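Local coordinates for putative uncharacterized protein (Thermotoga maritima, PDB 3CNL) that binds GTP and probably hydrolyses it as a circularly permuted GTPase, and is probably required for a late step of 50S ribosomal subunit assembly, at residues Val25-Asp30 with Lys47-Leu52; Glu204-Phe209 with Met229-Glu234; Val89-Leu94 with Asn117-Lys122. All coordinates share one frame; numbering follows the deposited sequence.

Contact 1 (Val25-Asp30 with Lys47-Leu52); sequences VVEVRD and KETIIL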
# COMPACT_ATOMS: atom_id res chain seq x y z
N VAL A 25 -2.36 14.29 -9.15
CA VAL A 25 -2.06 12.90 -8.83
C VAL A 25 -2.24 12.65 -7.33
O VAL A 25 -1.64 13.34 -6.50
CB VAL A 25 -0.56 12.56 -9.18
CG1 VAL A 25 -0.16 11.17 -8.67
CG2 VAL A 25 -0.32 12.63 -10.68
N VAL A 26 -3.08 11.66 -7.01
CA VAL A 26 -3.21 11.13 -5.65
C VAL A 26 -2.44 9.81 -5.59
O VAL A 26 -2.81 8.80 -6.21
CB VAL A 26 -4.69 10.93 -5.25
CG1 VAL A 26 -4.80 10.32 -3.83
CG2 VAL A 26 -5.46 12.27 -5.31
N GLU A 27 -1.31 9.87 -4.88
CA GLU A 27 -0.46 8.70 -4.69
C GLU A 27 -0.95 7.93 -3.46
O GLU A 27 -0.83 8.40 -2.32
CB GLU A 27 0.99 9.17 -4.57
CG GLU A 27 2.03 8.08 -4.54
CD GLU A 27 3.41 8.63 -4.23
OE1 GLU A 27 4.40 7.98 -4.58
OE2 GLU A 27 3.51 9.72 -3.61
N VAL A 28 -1.53 6.77 -3.72
CA VAL A 28 -2.08 5.93 -2.66
C VAL A 28 -1.00 4.96 -2.13
O VAL A 28 -0.62 3.98 -2.80
CB VAL A 28 -3.37 5.21 -3.11
CG1 VAL A 28 -3.96 4.33 -1.96
CG2 VAL A 28 -4.41 6.22 -3.62
N ARG A 29 -0.52 5.27 -0.92
CA ARG A 29 0.51 4.50 -0.25
C ARG A 29 -0.12 3.80 0.94
O ARG A 29 -1.20 4.19 1.37
CB ARG A 29 1.61 5.43 0.26
CG ARG A 29 2.28 6.32 -0.83
CD ARG A 29 3.57 6.88 -0.29
NE ARG A 29 4.12 7.88 -1.18
CZ ARG A 29 5.28 8.51 -1.01
NH1 ARG A 29 6.05 8.23 0.04
NH2 ARG A 29 5.67 9.41 -1.90
N ASP A 30 0.54 2.77 1.46
CA ASP A 30 0.14 2.11 2.71
C ASP A 30 0.90 2.87 3.81
O ASP A 30 2.11 3.05 3.72
CB ASP A 30 0.52 0.61 2.66
CG ASP A 30 -0.08 -0.20 3.81
OD1 ASP A 30 0.06 0.23 4.97
OD2 ASP A 30 -0.67 -1.29 3.58
N LYS A 47 2.92 17.68 -12.02
CA LYS A 47 1.54 17.59 -11.55
C LYS A 47 1.45 18.00 -10.10
O LYS A 47 2.46 17.97 -9.39
CB LYS A 47 1.00 16.16 -11.71
CG LYS A 47 1.37 15.49 -13.02
CD LYS A 47 0.58 16.02 -14.20
CE LYS A 47 1.11 15.41 -15.49
NZ LYS A 47 0.27 15.77 -16.68
N GLU A 48 0.25 18.36 -9.66
CA GLU A 48 -0.02 18.57 -8.25
C GLU A 48 -0.18 17.20 -7.60
O GLU A 48 -1.11 16.46 -7.93
CB GLU A 48 -1.27 19.44 -8.06
CG GLU A 48 -1.65 19.71 -6.60
CD GLU A 48 -0.62 20.53 -5.85
OE1 GLU A 48 0.12 21.29 -6.51
OE2 GLU A 48 -0.54 20.41 -4.61
N THR A 49 0.73 16.86 -6.70
CA THR A 49 0.75 15.52 -6.11
C THR A 49 0.32 15.57 -4.64
O THR A 49 0.80 16.40 -3.87
CB THR A 49 2.14 14.87 -6.22
OG1 THR A 49 2.50 14.75 -7.61
CG2 THR A 49 2.18 13.48 -5.56
N ILE A 50 -0.61 14.69 -4.29
CA ILE A 50 -1.03 14.48 -2.90
C ILE A 50 -0.57 13.08 -2.46
O ILE A 50 -0.89 12.09 -3.12
CB ILE A 50 -2.56 14.58 -2.78
CG1 ILE A 50 -3.07 15.89 -3.42
CG2 ILE A 50 -3.03 14.43 -1.31
CD1 ILE A 50 -4.57 16.02 -3.43
N ILE A 51 0.19 13.00 -1.38
CA ILE A 51 0.56 11.70 -0.80
C ILE A 51 -0.53 11.29 0.18
O ILE A 51 -0.79 11.99 1.15
CB ILE A 51 1.92 11.74 -0.09
CG1 ILE A 51 3.03 12.04 -1.10
CG2 ILE A 51 2.18 10.41 0.71
CD1 ILE A 51 4.37 12.46 -0.49
N LEU A 52 -1.20 10.19 -0.12
CA LEU A 52 -2.26 9.69 0.72
C LEU A 52 -1.75 8.46 1.47
O LEU A 52 -1.33 7.47 0.86
CB LEU A 52 -3.48 9.37 -0.15
CG LEU A 52 -4.82 8.95 0.45
CD1 LEU A 52 -5.91 9.09 -0.61
CD2 LEU A 52 -4.79 7.53 0.91
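Two neighbouring parallel strands of the central sheet of the circularly permuted G domain meet here, Val25-Asp30 pairing with Lys47-Leu52, the latter leading into the guanine-binding Asn54-Asp57 of the NKxD motif. The ladder is regular. Val25 N donates to Glu48 O (2.8 Å) and Val25 O accepts from Ile50 N; Glu27 repeats the pattern with Ile50 O and Leu52 N, and Arg29 N closes it on Leu52 O (2.9 Å). Val26, Val28, Ile50 and Leu52 share one face of the sheet, where Val26 CG1, anti to its own N (chi1 177°), meets Leu52 CD1 at 3.6 Å. On the other face Glu27 lies alongside Ile51, pointing the same way, with Glu27 OE2 3.5 Å from Ile51 CG1. Arg29 crosses over Ile51, whose CG2 sits beneath one guanidinium face, toward its rim. In the plane of that group, Arg29 NH2 forms a salt bridge to Glu27 OE2 (2.8 Å), reaching the oxygen from above the carboxylate plane. Glu27 OE1 takes Ala39 N and Arg29 NH1 gives to Pro34 O, tying both charged ends to the following loop. With an alanine here in place of Arg29, buried Glu27 OE2 would probably be left without its charged mate and Ile51 without the flat group across it. Strand 101-106 flanks Val25-Asp30 on the edge away from Lys47-Leu52; Phe71 of helix 61-73 packs on Arg29 and Ile51, while Ile115 of the P-loop helix 112-120 packs on Val28 and Leu52.

Contact 2 (Glu204-Phe209 with Met229-Glu234); sequences EFFEDF and MLFFTE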
# COMPACT_ATOMS: atom_id res chain seq x y z
N GLU A 204 10.66 -22.07 13.61
CA GLU A 204 9.72 -22.47 14.66
C GLU A 204 8.37 -21.77 14.53
O GLU A 204 7.32 -22.39 14.77
CB GLU A 204 10.28 -22.13 16.03
CG GLU A 204 11.43 -23.03 16.52
CD GLU A 204 12.03 -22.54 17.83
OE1 GLU A 204 11.29 -21.95 18.64
OE2 GLU A 204 13.25 -22.73 18.04
N PHE A 205 8.39 -20.48 14.20
CA PHE A 205 7.15 -19.72 14.08
C PHE A 205 6.24 -20.32 13.00
O PHE A 205 5.04 -20.51 13.24
CB PHE A 205 7.42 -18.23 13.78
CG PHE A 205 6.17 -17.42 13.69
CD1 PHE A 205 5.63 -16.83 14.82
CD2 PHE A 205 5.49 -17.28 12.47
CE1 PHE A 205 4.43 -16.08 14.73
CE2 PHE A 205 4.31 -16.55 12.38
CZ PHE A 205 3.79 -15.94 13.52
N PHE A 206 6.80 -20.63 11.85
CA PHE A 206 6.00 -21.12 10.71
C PHE A 206 5.63 -22.59 10.74
O PHE A 206 4.64 -22.99 10.14
CB PHE A 206 6.65 -20.71 9.39
CG PHE A 206 6.51 -19.24 9.14
CD1 PHE A 206 5.29 -18.72 8.72
CD2 PHE A 206 7.56 -18.37 9.43
CE1 PHE A 206 5.12 -17.36 8.54
CE2 PHE A 206 7.41 -16.99 9.23
CZ PHE A 206 6.20 -16.49 8.78
N GLU A 207 6.39 -23.39 11.47
CA GLU A 207 5.95 -24.76 11.75
C GLU A 207 4.74 -24.69 12.69
O GLU A 207 3.71 -25.32 12.44
CB GLU A 207 7.10 -25.60 12.33
CG GLU A 207 7.02 -27.10 12.01
CD GLU A 207 6.62 -27.92 13.22
OE1 GLU A 207 6.48 -29.16 13.10
OE2 GLU A 207 6.45 -27.30 14.29
N ASP A 208 4.84 -23.89 13.74
CA ASP A 208 3.72 -23.70 14.66
C ASP A 208 2.45 -23.11 14.00
O ASP A 208 1.34 -23.57 14.28
CB ASP A 208 4.13 -22.85 15.84
CG ASP A 208 2.97 -22.51 16.72
OD1 ASP A 208 2.36 -23.44 17.28
OD2 ASP A 208 2.65 -21.31 16.85
N PHE A 209 2.62 -22.09 13.16
CA PHE A 209 1.51 -21.47 12.43
C PHE A 209 0.80 -22.49 11.55
O PHE A 209 -0.44 -22.48 11.47
CB PHE A 209 2.02 -20.33 11.53
CG PHE A 209 0.92 -19.50 10.90
CD1 PHE A 209 0.38 -18.41 11.57
CD2 PHE A 209 0.41 -19.83 9.64
CE1 PHE A 209 -0.65 -17.64 11.00
CE2 PHE A 209 -0.62 -19.07 9.06
CZ PHE A 209 -1.14 -17.97 9.75
N MET A 229 2.23 -18.05 2.80
CA MET A 229 1.19 -17.39 2.01
C MET A 229 0.07 -16.84 2.88
O MET A 229 -0.29 -15.67 2.78
CB MET A 229 0.62 -18.37 0.97
CG MET A 229 -0.71 -17.95 0.34
SD MET A 229 -0.48 -16.64 -0.88
CE MET A 229 -1.97 -16.78 -1.88
N LEU A 230 -0.49 -17.70 3.73
CA LEU A 230 -1.60 -17.32 4.60
C LEU A 230 -1.18 -16.31 5.66
O LEU A 230 -1.93 -15.38 5.95
CB LEU A 230 -2.17 -18.58 5.25
CG LEU A 230 -3.31 -18.55 6.28
CD1 LEU A 230 -4.55 -17.79 5.81
CD2 LEU A 230 -3.67 -20.00 6.64
N PHE A 231 -0.00 -16.51 6.25
CA PHE A 231 0.45 -15.58 7.30
C PHE A 231 0.55 -14.16 6.74
O PHE A 231 -0.01 -13.22 7.31
CB PHE A 231 1.79 -16.03 7.92
CG PHE A 231 2.37 -15.01 8.87
CD1 PHE A 231 1.78 -14.79 10.11
CD2 PHE A 231 3.46 -14.24 8.51
CE1 PHE A 231 2.29 -13.81 10.96
CE2 PHE A 231 3.99 -13.28 9.38
CZ PHE A 231 3.41 -13.07 10.59
N PHE A 232 1.25 -14.03 5.62
CA PHE A 232 1.50 -12.70 5.04
C PHE A 232 0.26 -12.07 4.45
O PHE A 232 0.13 -10.85 4.43
CB PHE A 232 2.69 -12.71 4.06
CG PHE A 232 4.00 -12.93 4.75
CD1 PHE A 232 4.49 -11.99 5.65
CD2 PHE A 232 4.75 -14.10 4.54
CE1 PHE A 232 5.70 -12.21 6.34
CE2 PHE A 232 5.95 -14.32 5.22
CZ PHE A 232 6.42 -13.38 6.11
N THR A 233 -0.68 -12.90 4.02
CA THR A 233 -1.99 -12.43 3.58
C THR A 233 -2.71 -11.86 4.78
O THR A 233 -3.24 -10.76 4.72
CB THR A 233 -2.81 -13.58 2.97
OG1 THR A 233 -2.15 -13.97 1.76
CG2 THR A 233 -4.24 -13.13 2.65
N GLU A 234 -2.68 -12.58 5.90
CA GLU A 234 -3.22 -12.07 7.14
C GLU A 234 -2.55 -10.78 7.66
O GLU A 234 -3.23 -9.85 8.10
CB GLU A 234 -3.21 -13.16 8.21
CG GLU A 234 -4.31 -14.19 7.99
CD GLU A 234 -4.45 -15.16 9.13
OE1 GLU A 234 -5.43 -15.93 9.13
OE2 GLU A 234 -3.58 -15.17 10.03
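Phe231 presents one face of its ring to two phenylalanines of Glu204-Phe209, the dense part of the contact. The edge of Phe205 points at that face in a T-shaped pair, centroids 5.1 Å apart and planes at 71°. Phe206 brings its edge to the same face, offset, with CE1 3.5 Å from Phe231 CD2. Phe231 directs its own edge at the face of Phe209, and its CB lies over that ring, 4.1 Å from the centroid, a CH-pi contact. With CG anti to the backbone N (chi1 173°), the Phe231 ring is carried across to these three. Across the contact Phe232 touches only lightly, its CZ 4.1 Å from Phe206 CZ, although Phe231 CD2 covers a face of its ring; it completes an aromatic cluster between segments of two helices whose local axes lie at 95° and come no closer than 11.2 Å. Phe192 and Phe189 of helix 182-196 extend it. The looser side follows the rim of Phe209. Leu230 CG approaches that edge in plane, 3.9 Å from Phe209 CE2, and Glu234 OE2 lies there too, 3.7 Å from Phe209 CZ. Both residues are partly exposed, and Glu234 also forms a salt bridge through OE1 to Arg213.

Contact 3 (Val89-Leu94 with Asn117-Lys122); sequences VLLKKL and NKLKGK
Leu119 reaches Leu90 through unusual torsions on both sides: chi1 of Leu119 is -98° and its chi2 27°, while Leu90 has chi1 -145°, each away from the common staggered values. The result is a methyl-to-methyl meeting of Leu90 CD1 with Leu119 CD1 at 3.5 Å, tighter than normal van der Waals contact, the two side chains crossing at about a right angle. Leu119 CD1 is the shared hub. Leu91 CD2 comes obliquely to within 3.9 Å of it, and Leu94 CD1, one turn on from Leu90, stands 4.3 Å from the same Leu119 CD1. Lys118 contributes its aliphatic part: CD touches Leu90 CD1 at 3.9 Å, after which the chain bends at chi3 and carries the amine along the flank of Leu90. There NZ is hydrogen-bonded to the backbone oxygens of Glu85 and His82, in the loop before helix 87-94. The contact joins the last turns of helix 87-94 to the C-terminal end of helix 112-120, the helix that begins at the P-loop Lys112, and it buries a modest 183 Å². Ile79 of strand 78-80 packs against Leu90 and Leu94, whereas Phe140 of strand 139-141 and Ile148 of strand 147-154 pack against Leu119. Between the two segments nothing is hydrogen-bonded: the leucine methyls adhere by close apolar packing without a directional bond to set their angle, and specific polar anchoring comes from beside them, through Lys118 NZ and through Leu119 O, which accepts from Arg87.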
# COMPACT_ATOMS: atom_id res chain seq x y z
N VAL A 89 -15.32 13.53 4.66
CA VAL A 89 -14.06 13.81 5.38
C VAL A 89 -12.86 13.66 4.43
O VAL A 89 -11.92 14.46 4.47
CB VAL A 89 -13.86 12.83 6.57
CG1 VAL A 89 -12.52 13.06 7.25
CG2 VAL A 89 -15.02 12.93 7.57
N LEU A 90 -12.90 12.63 3.59
CA LEU A 90 -11.86 12.40 2.58
C LEU A 90 -11.75 13.58 1.63
O LEU A 90 -10.68 14.08 1.38
CB LEU A 90 -12.17 11.15 1.76
CG LEU A 90 -11.04 10.24 1.27
CD1 LEU A 90 -11.49 9.50 0.01
CD2 LEU A 90 -9.69 10.93 1.06
N LEU A 91 -12.88 14.02 1.10
CA LEU A 91 -12.90 15.08 0.09
C LEU A 91 -12.42 16.39 0.69
O LEU A 91 -11.74 17.17 0.02
CB LEU A 91 -14.30 15.24 -0.49
CG LEU A 91 -14.78 14.16 -1.44
CD1 LEU A 91 -16.17 14.48 -1.83
CD2 LEU A 91 -13.87 14.12 -2.67
N LYS A 92 -12.75 16.60 1.95
CA LYS A 92 -12.31 17.79 2.69
C LYS A 92 -10.81 17.77 2.89
O LYS A 92 -10.13 18.81 2.73
CB LYS A 92 -13.04 17.88 4.04
CG LYS A 92 -13.24 19.28 4.52
CD LYS A 92 -12.10 19.74 5.43
CE LYS A 92 -12.60 19.92 6.86
NZ LYS A 92 -13.46 21.15 6.98
N LYS A 93 -10.28 16.60 3.25
CA LYS A 93 -8.83 16.40 3.35
C LYS A 93 -8.14 16.61 2.01
O LYS A 93 -7.08 17.25 1.95
CB LYS A 93 -8.49 15.00 3.88
CG LYS A 93 -8.75 14.80 5.35
CD LYS A 93 -8.36 13.40 5.81
CE LYS A 93 -8.59 13.24 7.32
NZ LYS A 93 -8.17 11.89 7.82
N LEU A 94 -8.72 16.08 0.94
CA LEU A 94 -8.10 16.21 -0.39
C LEU A 94 -8.14 17.66 -0.88
O LEU A 94 -7.17 18.14 -1.47
CB LEU A 94 -8.78 15.29 -1.41
CG LEU A 94 -8.52 13.78 -1.30
CD1 LEU A 94 -9.60 12.99 -2.07
CD2 LEU A 94 -7.09 13.45 -1.80
N ASN A 117 -14.17 3.98 -5.49
CA ASN A 117 -15.55 3.62 -5.20
C ASN A 117 -16.21 4.60 -4.24
O ASN A 117 -17.34 5.02 -4.46
CB ASN A 117 -15.64 2.19 -4.68
CG ASN A 117 -15.32 1.16 -5.74
OD1 ASN A 117 -15.14 1.48 -6.92
ND2 ASN A 117 -15.23 -0.10 -5.31
N LYS A 118 -15.49 4.98 -3.18
CA LYS A 118 -15.95 5.99 -2.23
C LYS A 118 -16.19 7.34 -2.92
O LYS A 118 -17.27 7.92 -2.82
CB LYS A 118 -14.95 6.16 -1.09
CG LYS A 118 -15.51 6.86 0.15
CD LYS A 118 -14.41 7.18 1.16
CE LYS A 118 -13.86 5.94 1.82
NZ LYS A 118 -13.06 6.30 3.01
N LEU A 119 -15.16 7.82 -3.63
CA LEU A 119 -15.24 9.06 -4.40
C LEU A 119 -16.40 9.09 -5.41
O LEU A 119 -17.11 10.10 -5.52
CB LEU A 119 -13.92 9.30 -5.14
CG LEU A 119 -12.82 10.23 -4.60
CD1 LEU A 119 -12.83 10.36 -3.09
CD2 LEU A 119 -11.47 9.77 -5.11
N LYS A 120 -16.60 7.98 -6.12
CA LYS A 120 -17.61 7.88 -7.17
C LYS A 120 -19.03 7.80 -6.60
O LYS A 120 -19.86 8.68 -6.86
CB LYS A 120 -17.29 6.67 -8.04
CG LYS A 120 -18.04 6.56 -9.36
CD LYS A 120 -17.27 5.71 -10.36
CE LYS A 120 -16.87 4.35 -9.79
NZ LYS A 120 -15.78 3.70 -10.58
N GLY A 121 -19.30 6.75 -5.83
CA GLY A 121 -20.63 6.45 -5.33
C GLY A 121 -21.47 5.76 -6.39
O GLY A 121 -20.94 5.01 -7.23
N LYS A 122 -22.79 6.00 -6.34
CA LYS A 122 -23.72 5.45 -7.34
C LYS A 122 -23.64 6.18 -8.69
O LYS A 122 -24.31 5.80 -9.66
CB LYS A 122 -25.16 5.45 -6.81
CG LYS A 122 -25.53 4.17 -6.07
CD LYS A 122 -27.04 3.93 -6.05
CE LYS A 122 -27.56 3.44 -7.40
NZ LYS A 122 -29.02 3.16 -7.36

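Overall arrangement
Contacts 1 and 3 belong to one G domain, their centres 14 Å apart, and they touch: Ile50 CD1 lies 3.9 Å from Leu94 O, and Val26 CG2 lies 4.1 Å from Leu94 CD2, so helix 87-94 packs on the sheet of contact 1 while also meeting the P-loop helix. Both approach the nucleotide analogue, the side chain of Val28 to about 6 Å and that of Lys118 to about 7 Å. Contact 2 lies across the chain's centre, in the C-terminal helices, its centre 32 Å from that of contact 1 and 36 Å from that of contact 3. It touches neither, and its Glu234 side chain stays about 12 Å from the ligand.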